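Local coordinates for Serine/threonine-protein kinase/endoribonuclease IRE1 (Saccharomyces cerevisiae, PDB 2BE1) that senses unfolded proteins in the endoplasmic reticulum lumen through its lumenal domain, leading to auto-activation and splicing of HAC1 precursor mRNA by its endoribonuclease, at residues A[1-6]-A[204-209]; A[6-11]-A[253-258]; A[16-21]-A[242-247]; A[217-222]-A[235-240]; A[306-311]-A[334-339]. All coordinates share one frame; numbering follows the deposited sequence.

Interaction 1: residues A[1-6]-A[204-209]; sequences NRSLNE and ALQNTF
The isobutyl end of Leu4 reaches across to the bend of chain at Gln206 and Asn207. Its CD2 methyl lies 3.6 Å from Asn207 CB, and the same methyl is 3.5 Å from Asn207 N, so one branch of the leucine covers both backbone and side chain at the turn. Gln206 comes alongside from the other segment. Its CB is 3.9 Å from Leu4 CB, and beyond CG its chain is extended (chi2 180°), which carries the amide along the leucine to the backbone of residues 2-4. The amide ends beside Leu4 N, with the atom modelled as NE2 2.7 Å from Leu4 N. That amide is probably built turned over; with its oxygen and nitrogen exchanged, the approach could be a hydrogen bond from the leucine N-H. The bend that offers these groups follows helix 201-204. Asn207 is the centre of an inverse gamma turn, in which Thr208 N donates to Gln206 O at 2.6 Å. Further out, Leu4 also packs on Leu203 of that helix and on Phe252 and Val263 of strands 245-254 and 259-264, two strands that Asn207 touches as well. The segment 1-6 is further tied down at its start, where Asn1 N is hydrogen-bonded to Asp254. The first residues of this lumenal fragment thus lie beside its five-stranded sheet. The contact joins one buried leucine to the aliphatic part and amide of a glutamine and to the backbone of the turn, with that amide, on the partly exposed flank, as a possible polar tie.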
# COMPACT_ATOMS: atom_id res chain seq x y z
N ASN A 1 -18.32 10.82 19.56
CA ASN A 1 -17.64 10.15 18.40
C ASN A 1 -18.21 8.71 18.05
O ASN A 1 -17.65 8.01 17.18
CB ASN A 1 -16.09 10.16 18.61
CG ASN A 1 -15.23 10.00 17.27
OD1 ASN A 1 -14.25 10.72 17.09
ND2 ASN A 1 -15.57 9.04 16.39
N ARG A 2 -19.31 8.28 18.70
CA ARG A 2 -19.88 6.91 18.46
C ARG A 2 -21.14 6.91 17.58
O ARG A 2 -21.31 6.05 16.73
CB ARG A 2 -20.12 6.13 19.78
CG ARG A 2 -20.87 6.95 20.83
CD ARG A 2 -21.62 6.05 21.79
NE ARG A 2 -22.86 5.51 21.19
CZ ARG A 2 -23.57 4.48 21.68
NH1 ARG A 2 -23.17 3.82 22.78
NH2 ARG A 2 -24.68 4.08 21.06
N SER A 3 -22.01 7.90 17.77
CA SER A 3 -23.17 8.05 16.92
C SER A 3 -23.25 9.47 16.41
O SER A 3 -23.49 10.41 17.20
CB SER A 3 -24.43 7.76 17.71
OG SER A 3 -25.49 8.63 17.27
N LEU A 4 -23.11 9.61 15.09
CA LEU A 4 -23.01 10.92 14.44
C LEU A 4 -24.16 11.75 14.93
O LEU A 4 -24.10 13.00 14.98
CB LEU A 4 -23.12 10.78 12.91
CG LEU A 4 -23.13 12.05 12.06
CD1 LEU A 4 -21.76 12.72 12.00
CD2 LEU A 4 -23.64 11.70 10.68
N ASN A 5 -25.20 11.02 15.30
CA ASN A 5 -26.38 11.64 15.78
C ASN A 5 -26.13 12.78 16.76
O ASN A 5 -26.35 13.94 16.40
CB ASN A 5 -27.29 10.62 16.38
CG ASN A 5 -28.62 11.16 16.50
OD1 ASN A 5 -29.14 11.72 15.52
ND2 ASN A 5 -29.17 11.12 17.71
N GLU A 6 -25.66 12.46 17.97
CA GLU A 6 -25.09 13.50 18.82
C GLU A 6 -23.83 14.06 18.14
O GLU A 6 -22.99 13.26 17.69
CB GLU A 6 -24.68 12.94 20.17
CG GLU A 6 -24.19 14.05 21.14
CD GLU A 6 -22.67 14.46 20.99
OE1 GLU A 6 -21.78 13.57 21.19
OE2 GLU A 6 -22.39 15.67 20.70
N ALA A 204 -19.24 8.21 8.58
CA ALA A 204 -19.56 8.52 7.20
C ALA A 204 -20.79 7.73 6.71
O ALA A 204 -21.72 8.32 6.17
CB ALA A 204 -18.38 8.30 6.34
N LEU A 205 -20.85 6.43 6.95
CA LEU A 205 -22.10 5.71 6.65
C LEU A 205 -23.35 6.29 7.33
O LEU A 205 -24.47 6.00 6.95
CB LEU A 205 -21.99 4.24 6.99
CG LEU A 205 -21.07 3.42 6.10
CD1 LEU A 205 -19.61 4.00 6.13
CD2 LEU A 205 -21.15 1.96 6.60
N GLN A 206 -23.19 7.10 8.35
CA GLN A 206 -24.37 7.59 9.00
C GLN A 206 -24.77 8.87 8.34
O GLN A 206 -25.96 9.18 8.28
CB GLN A 206 -24.10 7.86 10.46
CG GLN A 206 -23.62 6.67 11.24
CD GLN A 206 -23.37 7.01 12.69
OE1 GLN A 206 -22.44 6.48 13.30
NE2 GLN A 206 -24.21 7.90 13.28
N ASN A 207 -23.77 9.62 7.85
CA ASN A 207 -24.01 10.92 7.18
C ASN A 207 -24.61 10.75 5.76
O ASN A 207 -24.13 11.27 4.72
CB ASN A 207 -22.74 11.75 7.15
CG ASN A 207 -23.04 13.19 7.08
OD1 ASN A 207 -22.24 13.97 6.55
ND2 ASN A 207 -24.20 13.57 7.59
N THR A 208 -25.69 9.99 5.78
CA THR A 208 -26.46 9.64 4.62
C THR A 208 -27.04 10.86 3.84
O THR A 208 -27.10 10.85 2.62
CB THR A 208 -27.54 8.63 5.06
OG1 THR A 208 -28.09 8.06 3.88
CG2 THR A 208 -28.65 9.28 6.00
N PHE A 209 -27.43 11.91 4.54
CA PHE A 209 -27.85 13.14 3.90
C PHE A 209 -27.67 14.24 4.93
O PHE A 209 -27.76 13.97 6.13
CB PHE A 209 -29.32 13.07 3.43
CG PHE A 209 -30.27 12.75 4.52
CD1 PHE A 209 -30.70 13.76 5.43
CD2 PHE A 209 -30.72 11.43 4.70
CE1 PHE A 209 -31.59 13.47 6.51
CE2 PHE A 209 -31.62 11.10 5.78
CZ PHE A 209 -32.07 12.14 6.69

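Interaction 2: residues A[6-11]-A[253-258]; sequences ELSLSD and NDLRTN
Strands 8-17 and 245-254 form an antiparallel pair, and Ser8 and Asn253 make a hydrogen-bonded pair near its end. Asn253 N donates to Ser8 O at 2.6 Å, in the carbonyl plane; the return bond from Ser8 N to Asn253 O is weak. Both side chains lie on the same face of the sheet, where Ser8 CB packs 3.6 Å from Asn253 CB. Next to the pair, Leu7 brings its CD1 methyl to 3.3 Å from Asp254 CA. Beyond it the chains separate, and side chains take over from backbone in a salt-bridge network. Arg256, bent twice along its chain (chi2 93°, chi3 43°), folds back so that NE stands 3.0 Å from Glu6 OE1 and 2.7 Å from Asp254 OD2. The Glu6 carboxylate and the guanidinium planes are 70° apart, so this is a single-atom approach and not a flat two-point pairing. Arg256 NH2 adds a bond of 3.2 Å to the syn lone pair of Asp254 OD1. One guanidinium thereby sits between two carboxylates and probably offsets their repulsion, the nearest oxygens, Glu6 OE1 and Asp254 OD2, being 3.7 Å apart. Residues 255-258 then lead into strand 259-264, the next across the sheet: a beta hairpin whose first strand also pairs with the N-terminal strand, so that two hairpin-linked runs of strands meet at this pair in one antiparallel sheet.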
# COMPACT_ATOMS: atom_id res chain seq x y z
N GLU A 6 -25.66 12.46 17.97
CA GLU A 6 -25.09 13.50 18.82
C GLU A 6 -23.83 14.06 18.14
O GLU A 6 -22.99 13.26 17.69
CB GLU A 6 -24.68 12.94 20.17
CG GLU A 6 -24.19 14.05 21.14
CD GLU A 6 -22.67 14.46 20.99
OE1 GLU A 6 -21.78 13.57 21.19
OE2 GLU A 6 -22.39 15.67 20.70
N LEU A 7 -23.71 15.39 18.07
CA LEU A 7 -22.54 16.11 17.51
C LEU A 7 -23.05 17.34 16.77
O LEU A 7 -23.90 17.17 15.90
CB LEU A 7 -21.74 15.22 16.54
CG LEU A 7 -20.40 14.54 16.93
CD1 LEU A 7 -20.27 14.25 18.40
CD2 LEU A 7 -20.12 13.24 16.15
N SER A 8 -22.57 18.56 17.10
CA SER A 8 -22.95 19.76 16.29
C SER A 8 -22.46 19.62 14.89
O SER A 8 -21.34 19.18 14.67
CB SER A 8 -22.30 21.06 16.76
OG SER A 8 -22.54 21.31 18.10
N LEU A 9 -23.27 20.00 13.93
CA LEU A 9 -22.74 20.15 12.64
C LEU A 9 -22.13 21.54 12.66
O LEU A 9 -22.78 22.50 12.91
CB LEU A 9 -23.82 19.95 11.60
CG LEU A 9 -23.63 20.23 10.12
CD1 LEU A 9 -22.42 19.57 9.52
CD2 LEU A 9 -24.83 19.65 9.51
N SER A 10 -20.85 21.61 12.46
CA SER A 10 -20.17 22.87 12.40
C SER A 10 -20.60 23.67 11.18
O SER A 10 -21.18 23.14 10.23
CB SER A 10 -18.68 22.60 12.33
OG SER A 10 -17.92 23.78 12.21
N ASP A 11 -20.28 24.94 11.20
CA ASP A 11 -20.54 25.79 10.07
C ASP A 11 -19.41 25.78 9.07
O ASP A 11 -19.53 26.30 7.97
CB ASP A 11 -20.72 27.19 10.57
CG ASP A 11 -22.12 27.46 10.90
OD1 ASP A 11 -22.39 28.53 11.49
OD2 ASP A 11 -22.95 26.59 10.53
N ASN A 253 -18.98 18.59 15.65
CA ASN A 253 -18.42 18.94 16.95
C ASN A 253 -18.90 17.98 17.98
O ASN A 253 -20.11 17.82 18.18
CB ASN A 253 -18.84 20.34 17.40
CG ASN A 253 -18.39 21.45 16.44
OD1 ASN A 253 -17.24 21.45 15.98
ND2 ASN A 253 -19.29 22.42 16.16
N ASP A 254 -17.96 17.32 18.64
CA ASP A 254 -18.28 16.54 19.82
C ASP A 254 -18.33 17.51 20.97
O ASP A 254 -17.29 17.97 21.43
CB ASP A 254 -17.19 15.51 20.11
CG ASP A 254 -17.65 14.44 21.07
OD1 ASP A 254 -17.29 13.25 20.84
OD2 ASP A 254 -18.38 14.79 22.03
N LEU A 255 -19.53 17.82 21.44
CA LEU A 255 -19.66 18.85 22.48
C LEU A 255 -19.14 18.47 23.89
O LEU A 255 -18.65 19.35 24.61
CB LEU A 255 -21.06 19.42 22.52
CG LEU A 255 -21.27 20.16 21.22
CD1 LEU A 255 -22.64 20.79 21.18
CD2 LEU A 255 -20.17 21.20 21.05
N ARG A 256 -19.25 17.19 24.28
CA ARG A 256 -18.46 16.67 25.42
C ARG A 256 -16.95 16.92 25.18
O ARG A 256 -16.42 17.95 25.64
CB ARG A 256 -18.75 15.18 25.67
CG ARG A 256 -20.23 14.78 25.78
CD ARG A 256 -20.88 14.31 24.44
NE ARG A 256 -20.07 13.40 23.59
CZ ARG A 256 -19.47 12.27 23.98
NH1 ARG A 256 -19.53 11.86 25.25
NH2 ARG A 256 -18.79 11.55 23.10
N THR A 257 -16.26 16.03 24.44
CA THR A 257 -14.78 16.10 24.23
C THR A 257 -14.29 17.36 23.52
O THR A 257 -13.09 17.68 23.54
CB THR A 257 -14.16 14.88 23.49
OG1 THR A 257 -14.81 14.73 22.23
CG2 THR A 257 -14.25 13.58 24.33
N ASN A 258 -15.19 18.08 22.89
CA ASN A 258 -14.82 19.31 22.24
C ASN A 258 -13.81 19.13 21.06
O ASN A 258 -12.86 19.89 20.91
CB ASN A 258 -14.27 20.25 23.30
CG ASN A 258 -14.32 21.66 22.85
OD1 ASN A 258 -15.39 22.22 22.65
ND2 ASN A 258 -13.14 22.25 22.64

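Interaction 3: residues A[16-21]-A[242-247]; sequences ADVEGG and PGIIVG
A classic beta bulge joins strand 8-17 to strand 245-254 in the five-stranded antiparallel sheet, with Val246 and Gly247 both facing Ala16. The carbonyl oxygen of Ala16 accepts twice, from Val246 N at 2.9 Å, nearly along the C=O axis, and from Gly247 N at 3.0 Å, tilted 25° from the carbonyl plane. Ala16 N returns a bond to Gly247 O, completing a hydrogen-bonded pair. One step on, Asp17 and Ile245 make a non-hydrogen-bonded pair, and Val18 N donates to Ile244 O at 2.7 Å. Beside that bond, Val18 CB is 4.0 Å from Val246 CG1, and both valines lie among larger groups, Val18 on Phe291 and Val246 on Phe298. The first strand then reverses towards strand 22-26 through a type I turn from Asp17 to Gly20, with Gly20 N bonded to Asp17 O and Asp17 N to Gly21 O. Gly20 has a positive phi (95°), as expected of a type I turn with a G1 bulge. Asp17 serves both the hairpin and the loop that leads into strand 245-254. With CG between its backbone N and carbonyl carbon (chi1 67°), it sends OD1 to His23 and past Pro242, whose CG is 3.3 Å from Asp17 OD1. The other oxygen, Asp17 OD2, is met from above the carboxylate plane by Gly21 N at 2.7 Å.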
# COMPACT_ATOMS: atom_id res chain seq x y z
N ALA A 16 -11.58 20.48 -0.95
CA ALA A 16 -10.37 20.18 -1.76
C ALA A 16 -10.55 20.51 -3.27
O ALA A 16 -11.53 20.05 -3.90
CB ALA A 16 -10.12 18.78 -1.64
N ASP A 17 -9.65 21.32 -3.84
CA ASP A 17 -9.64 21.60 -5.31
C ASP A 17 -8.72 20.62 -6.07
O ASP A 17 -7.79 20.06 -5.49
CB ASP A 17 -9.24 23.07 -5.58
CG ASP A 17 -7.76 23.38 -5.19
OD1 ASP A 17 -7.40 24.49 -4.70
OD2 ASP A 17 -6.93 22.50 -5.41
N VAL A 18 -8.97 20.45 -7.37
CA VAL A 18 -8.21 19.48 -8.18
C VAL A 18 -6.75 19.86 -8.40
O VAL A 18 -5.96 19.04 -8.90
CB VAL A 18 -8.92 19.16 -9.55
CG1 VAL A 18 -8.67 20.24 -10.53
CG2 VAL A 18 -8.42 17.92 -10.13
N GLU A 19 -6.36 21.09 -8.04
CA GLU A 19 -4.92 21.41 -7.93
C GLU A 19 -4.27 20.98 -6.61
O GLU A 19 -3.05 21.04 -6.46
CB GLU A 19 -4.69 22.85 -8.21
CG GLU A 19 -5.24 23.12 -9.52
CD GLU A 19 -4.25 22.88 -10.64
OE1 GLU A 19 -3.06 23.16 -10.37
OE2 GLU A 19 -4.65 22.48 -11.77
N GLY A 20 -5.07 20.50 -5.67
CA GLY A 20 -4.51 19.96 -4.45
C GLY A 20 -4.43 20.96 -3.30
O GLY A 20 -3.75 20.73 -2.31
N GLY A 21 -5.12 22.07 -3.43
CA GLY A 21 -5.31 22.92 -2.29
C GLY A 21 -6.52 22.59 -1.43
O GLY A 21 -7.45 21.81 -1.78
N PRO A 242 -9.20 28.23 -6.92
CA PRO A 242 -8.08 28.05 -7.83
C PRO A 242 -8.20 26.82 -8.74
O PRO A 242 -7.48 26.73 -9.70
CB PRO A 242 -6.90 27.92 -6.89
CG PRO A 242 -7.52 27.62 -5.60
CD PRO A 242 -8.71 28.44 -5.56
N GLY A 243 -9.11 25.91 -8.46
CA GLY A 243 -9.29 24.78 -9.35
C GLY A 243 -10.64 24.14 -9.07
O GLY A 243 -11.30 24.46 -8.00
N ILE A 244 -11.10 23.26 -9.99
CA ILE A 244 -12.43 22.70 -9.75
C ILE A 244 -12.49 21.83 -8.46
O ILE A 244 -11.52 21.15 -8.11
CB ILE A 244 -13.13 22.16 -10.96
CG1 ILE A 244 -13.76 20.89 -10.57
CG2 ILE A 244 -12.27 21.96 -12.20
CD1 ILE A 244 -14.83 20.57 -11.60
N ILE A 245 -13.56 21.97 -7.69
CA ILE A 245 -13.61 21.32 -6.37
C ILE A 245 -14.12 19.93 -6.43
O ILE A 245 -15.26 19.68 -6.85
CB ILE A 245 -14.35 22.09 -5.35
CG1 ILE A 245 -13.30 22.95 -4.73
CG2 ILE A 245 -14.87 21.18 -4.23
CD1 ILE A 245 -13.88 24.13 -4.27
N VAL A 246 -13.26 19.03 -5.96
CA VAL A 246 -13.44 17.63 -6.20
C VAL A 246 -13.48 16.84 -4.87
O VAL A 246 -13.91 15.67 -4.86
CB VAL A 246 -12.34 17.15 -7.13
CG1 VAL A 246 -10.94 17.42 -6.52
CG2 VAL A 246 -12.49 15.73 -7.32
N GLY A 247 -13.05 17.47 -3.77
CA GLY A 247 -13.22 16.89 -2.42
C GLY A 247 -14.03 17.74 -1.45
O GLY A 247 -13.86 19.00 -1.39

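Interaction 4: residues A[217-222]-A[235-240]; sequences APFRDK and RWVSPT
Lys222 and Thr240 form the close end of this contact. Lys222 CB lies 3.7 Å from Thr240 CG2, the two side chains slanting past each other, while the lysine's amino end leads away from the 235-240 segment. Backbone adds to the fit: Thr240 CA points its hydrogen at Lys222 O (3.3 Å, 145° at the hydrogen). The threonine torsion (chi1 -77°) separates its branches, setting the methyl against the lysine and the hydroxyl near Asp221, where Thr240 OG1 makes a weak, long bond of 3.4 Å to Asp221 O. The segments extend the outer strands, 216-219 and 234-237, of a three-stranded antiparallel sheet whose middle strand, 223-227, keeps them apart. Where the strands themselves face each other, the contact is accordingly thin: Val237 CG1 approaches the edge of the Phe219 ring, near its plane, and stops 4.3 Å from Phe219 CD2. Phe219 rests instead on Leu225 of the middle strand and on Ser304, and the guanidinium of Arg220 carries Phe219 CZ 4.0 Å above its plane. The whole contact lies at the surface, and this looser end has Val237 and Arg220 exposed, both also touching neighbouring molecules in the crystal.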
# COMPACT_ATOMS: atom_id res chain seq x y z
N ALA A 217 -22.47 21.07 -3.46
CA ALA A 217 -21.78 20.29 -4.50
C ALA A 217 -20.86 21.16 -5.38
O ALA A 217 -21.05 22.37 -5.44
CB ALA A 217 -22.79 19.60 -5.39
N PRO A 218 -19.85 20.56 -6.05
CA PRO A 218 -19.10 21.30 -7.05
C PRO A 218 -19.91 21.61 -8.26
O PRO A 218 -20.62 20.75 -8.78
CB PRO A 218 -17.94 20.36 -7.40
CG PRO A 218 -18.29 19.19 -6.99
CD PRO A 218 -19.25 19.25 -5.88
N PHE A 219 -19.77 22.85 -8.67
CA PHE A 219 -20.61 23.50 -9.65
C PHE A 219 -19.72 24.24 -10.62
O PHE A 219 -18.50 24.28 -10.43
CB PHE A 219 -21.52 24.54 -8.96
CG PHE A 219 -22.62 25.09 -9.86
CD1 PHE A 219 -23.38 24.21 -10.68
CD2 PHE A 219 -22.89 26.44 -9.89
CE1 PHE A 219 -24.40 24.70 -11.53
CE2 PHE A 219 -23.90 26.96 -10.72
CZ PHE A 219 -24.66 26.09 -11.53
N ARG A 220 -20.33 24.90 -11.61
CA ARG A 220 -19.63 25.42 -12.79
C ARG A 220 -18.60 26.50 -12.42
O ARG A 220 -18.74 27.18 -11.39
CB ARG A 220 -20.63 25.81 -13.87
CG ARG A 220 -20.33 27.04 -14.66
CD ARG A 220 -21.27 28.21 -14.29
NE ARG A 220 -22.62 27.97 -14.79
CZ ARG A 220 -23.71 28.70 -14.45
NH1 ARG A 220 -23.60 29.76 -13.61
NH2 ARG A 220 -24.92 28.40 -14.96
N ASP A 221 -17.52 26.59 -13.20
CA ASP A 221 -16.56 27.65 -12.96
C ASP A 221 -15.89 27.60 -11.64
O ASP A 221 -15.88 28.61 -10.94
CB ASP A 221 -17.22 29.03 -13.11
CG ASP A 221 -17.50 29.39 -14.60
OD1 ASP A 221 -16.87 28.71 -15.49
OD2 ASP A 221 -18.34 30.34 -14.87
N LYS A 222 -15.29 26.45 -11.34
CA LYS A 222 -14.62 26.23 -10.04
C LYS A 222 -15.42 26.87 -8.90
O LYS A 222 -14.92 27.80 -8.20
CB LYS A 222 -13.20 26.80 -10.00
CG LYS A 222 -12.30 26.43 -11.14
CD LYS A 222 -12.26 27.55 -12.25
CE LYS A 222 -11.01 27.45 -13.18
NZ LYS A 222 -9.82 27.07 -12.36
N ARG A 235 -29.41 27.84 -3.22
CA ARG A 235 -29.46 28.82 -2.16
C ARG A 235 -28.23 29.65 -2.16
O ARG A 235 -28.35 30.87 -2.16
CB ARG A 235 -29.65 28.20 -0.81
CG ARG A 235 -30.75 27.22 -0.84
CD ARG A 235 -32.11 27.88 -0.99
NE ARG A 235 -33.12 26.84 -1.17
CZ ARG A 235 -34.42 27.05 -1.35
NH1 ARG A 235 -34.94 28.28 -1.39
NH2 ARG A 235 -35.21 26.00 -1.50
N TRP A 236 -27.04 29.07 -2.19
CA TRP A 236 -25.91 29.95 -2.38
C TRP A 236 -24.96 29.42 -3.43
O TRP A 236 -24.95 28.24 -3.72
CB TRP A 236 -25.24 30.37 -1.05
CG TRP A 236 -24.68 29.30 -0.20
CD1 TRP A 236 -25.08 28.94 1.05
CD2 TRP A 236 -23.57 28.46 -0.50
NE1 TRP A 236 -24.32 27.91 1.55
CE2 TRP A 236 -23.37 27.60 0.61
CE3 TRP A 236 -22.70 28.35 -1.60
CZ2 TRP A 236 -22.38 26.65 0.64
CZ3 TRP A 236 -21.69 27.38 -1.57
CH2 TRP A 236 -21.55 26.54 -0.45
N VAL A 237 -24.21 30.31 -4.06
CA VAL A 237 -23.08 29.89 -4.90
C VAL A 237 -21.75 30.49 -4.35
O VAL A 237 -21.67 31.65 -3.99
CB VAL A 237 -23.34 30.23 -6.38
CG1 VAL A 237 -22.23 29.74 -7.25
CG2 VAL A 237 -24.60 29.60 -6.82
N SER A 238 -20.71 29.69 -4.27
CA SER A 238 -19.46 30.16 -3.69
C SER A 238 -18.68 31.02 -4.67
O SER A 238 -18.98 31.01 -5.88
CB SER A 238 -18.61 28.96 -3.44
OG SER A 238 -18.09 28.53 -4.70
N PRO A 239 -17.62 31.70 -4.20
CA PRO A 239 -16.76 32.40 -5.13
C PRO A 239 -15.86 31.39 -5.86
O PRO A 239 -16.07 30.17 -5.71
CB PRO A 239 -15.94 33.34 -4.23
CG PRO A 239 -16.18 32.96 -2.87
CD PRO A 239 -17.12 31.80 -2.83
N THR A 240 -14.88 31.86 -6.65
CA THR A 240 -14.09 30.90 -7.38
C THR A 240 -12.95 30.29 -6.61
O THR A 240 -12.28 30.98 -5.81
CB THR A 240 -13.54 31.42 -8.63
OG1 THR A 240 -14.60 31.42 -9.53
CG2 THR A 240 -12.57 30.41 -9.21

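Interaction 5: residues A[306-311]-A[334-339]; sequences PISRYA and GVHQIY
The hydroxyl of Ser308 sits over one face of the His336 imidazole, 3.0 Å above its plane and offset toward the rim. Within its own strand, His336 ND1 makes a weak bond of 3.4 Å to Gly334 O, at the ring edge and in plane. Tyr310 meets the histidine differently, its side chain crossing that of His336 at about a right angle, with Tyr310 CD2 4.1 Å from His336 CD2. Its CG lies anti to the backbone N (chi1 -177°), carrying the phenol past the imidazole to Phe72, which it meets edge-to-face, and to Ala74, whose carbonyl its hydroxyl binds. Ser308 is also the N-cap of helix 309-312, its OG accepting from Ala311 N at 3.3 Å. Under these side chains the backbones are bridged at Ile307 and Val335: Val335 N donates almost straight to Pro306 O (3.2 Å, 170°), and Ser308 N donates to Val335 O at 3.1 Å. Strand 334-336 is an outer strand of a small antiparallel sheet, paired with strand 280-284, and it follows directly on helix 325-332. The contact lays the start of helix 309-312 against this strand, and Tyr310 bonds through its backbone to Ala331 of helix 325-332.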
# COMPACT_ATOMS: atom_id res chain seq x y z
N PRO A 306 -20.59 22.19 -20.83
CA PRO A 306 -20.77 22.29 -22.30
C PRO A 306 -20.33 21.04 -23.04
O PRO A 306 -19.34 20.43 -22.69
CB PRO A 306 -19.85 23.40 -22.69
CG PRO A 306 -18.78 23.34 -21.56
CD PRO A 306 -19.41 22.90 -20.32
N ILE A 307 -21.05 20.64 -24.08
CA ILE A 307 -20.64 19.44 -24.86
C ILE A 307 -19.33 19.62 -25.60
O ILE A 307 -19.19 20.47 -26.46
CB ILE A 307 -21.75 18.90 -25.82
CG1 ILE A 307 -22.93 18.40 -24.98
CG2 ILE A 307 -21.21 17.71 -26.59
CD1 ILE A 307 -24.36 18.93 -25.40
N SER A 308 -18.38 18.77 -25.27
CA SER A 308 -17.05 18.86 -25.82
C SER A 308 -17.14 18.86 -27.30
O SER A 308 -17.98 18.13 -27.89
CB SER A 308 -16.18 17.72 -25.32
OG SER A 308 -16.14 16.67 -26.24
N ARG A 309 -16.29 19.69 -27.89
CA ARG A 309 -16.24 19.81 -29.34
C ARG A 309 -16.11 18.51 -30.12
O ARG A 309 -16.94 18.18 -30.93
CB ARG A 309 -15.06 20.65 -29.69
CG ARG A 309 -15.46 21.64 -30.71
CD ARG A 309 -16.12 22.85 -30.11
NE ARG A 309 -17.46 22.60 -29.54
CZ ARG A 309 -18.64 22.61 -30.20
NH1 ARG A 309 -18.72 22.76 -31.53
NH2 ARG A 309 -19.77 22.44 -29.50
N TYR A 310 -15.04 17.77 -29.87
CA TYR A 310 -14.92 16.45 -30.40
C TYR A 310 -16.22 15.64 -30.36
O TYR A 310 -16.56 14.96 -31.31
CB TYR A 310 -13.89 15.70 -29.60
CG TYR A 310 -13.63 14.31 -30.13
CD1 TYR A 310 -12.66 14.09 -31.08
CD2 TYR A 310 -14.33 13.21 -29.66
CE1 TYR A 310 -12.38 12.81 -31.56
CE2 TYR A 310 -14.04 11.93 -30.13
CZ TYR A 310 -13.07 11.75 -31.08
OH TYR A 310 -12.76 10.53 -31.60
N ALA A 311 -16.94 15.70 -29.26
CA ALA A 311 -18.20 14.98 -29.19
C ALA A 311 -19.15 15.56 -30.22
O ALA A 311 -19.96 14.86 -30.73
CB ALA A 311 -18.78 15.05 -27.81
N GLY A 334 -14.33 19.32 -22.18
CA GLY A 334 -15.81 19.36 -22.04
C GLY A 334 -16.41 17.96 -21.88
O GLY A 334 -15.67 16.97 -21.72
N VAL A 335 -17.72 17.83 -21.94
CA VAL A 335 -18.25 16.50 -21.75
C VAL A 335 -18.40 15.59 -22.98
O VAL A 335 -18.89 15.98 -24.03
CB VAL A 335 -19.53 16.56 -20.97
CG1 VAL A 335 -20.09 17.96 -21.00
CG2 VAL A 335 -20.57 15.52 -21.51
N HIS A 336 -17.97 14.35 -22.81
CA HIS A 336 -18.23 13.29 -23.77
C HIS A 336 -19.26 12.36 -23.19
O HIS A 336 -19.76 12.58 -22.09
CB HIS A 336 -16.98 12.47 -24.03
CG HIS A 336 -15.83 13.28 -24.55
ND1 HIS A 336 -15.34 14.39 -23.89
CD2 HIS A 336 -15.07 13.14 -25.67
CE1 HIS A 336 -14.35 14.91 -24.59
NE2 HIS A 336 -14.16 14.17 -25.67
N GLN A 337 -19.57 11.31 -23.94
CA GLN A 337 -20.50 10.32 -23.48
C GLN A 337 -20.11 8.84 -23.71
O GLN A 337 -20.48 8.28 -24.73
CB GLN A 337 -21.78 10.57 -24.20
CG GLN A 337 -22.76 9.64 -23.69
CD GLN A 337 -24.15 9.99 -24.10
OE1 GLN A 337 -24.68 11.07 -23.74
NE2 GLN A 337 -24.78 9.07 -24.86
N ILE A 338 -19.38 8.20 -22.80
CA ILE A 338 -18.96 6.79 -22.98
C ILE A 338 -20.19 5.85 -23.21
O ILE A 338 -21.28 6.04 -22.63
CB ILE A 338 -18.17 6.32 -21.78
CG1 ILE A 338 -19.12 6.25 -20.57
CG2 ILE A 338 -17.04 7.28 -21.53
CD1 ILE A 338 -18.71 5.39 -19.27
N TYR A 339 -19.99 4.84 -24.04
CA TYR A 339 -21.09 3.96 -24.50
C TYR A 339 -21.01 2.46 -24.14
O TYR A 339 -21.97 1.95 -23.52
CB TYR A 339 -21.18 4.04 -26.01
CG TYR A 339 -21.93 5.22 -26.49
CD1 TYR A 339 -21.30 6.18 -27.32
CD2 TYR A 339 -23.27 5.40 -26.12
CE1 TYR A 339 -22.02 7.31 -27.78
CE2 TYR A 339 -24.01 6.50 -26.55
CZ TYR A 339 -23.38 7.46 -27.38
OH TYR A 339 -24.10 8.56 -27.82
OXT TYR A 339 -20.05 1.70 -24.50

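Interactions 2 and 3 join the same two strands, 8-17 and 245-254, with centres about 27 Å apart, and interaction 3 is nested within the loop closed by interaction 2. Interaction 1 shares Glu6 with interaction 2, about 12 Å away between centres, and alternates with it along the chain. Interaction 4 lies inside the loops of both strand contacts and touches interaction 3, Pro218 packing on Ile245 and Lys222 on Gly243. Interaction 5 comes later in sequence, about 43 Å between centres from interaction 2 and on the opposite side of the chain's centre. The N-terminal strand is thus knitted to a strand more than 200 residues on, while interaction 5 joins parts of the C-terminal region only 23 residues apart.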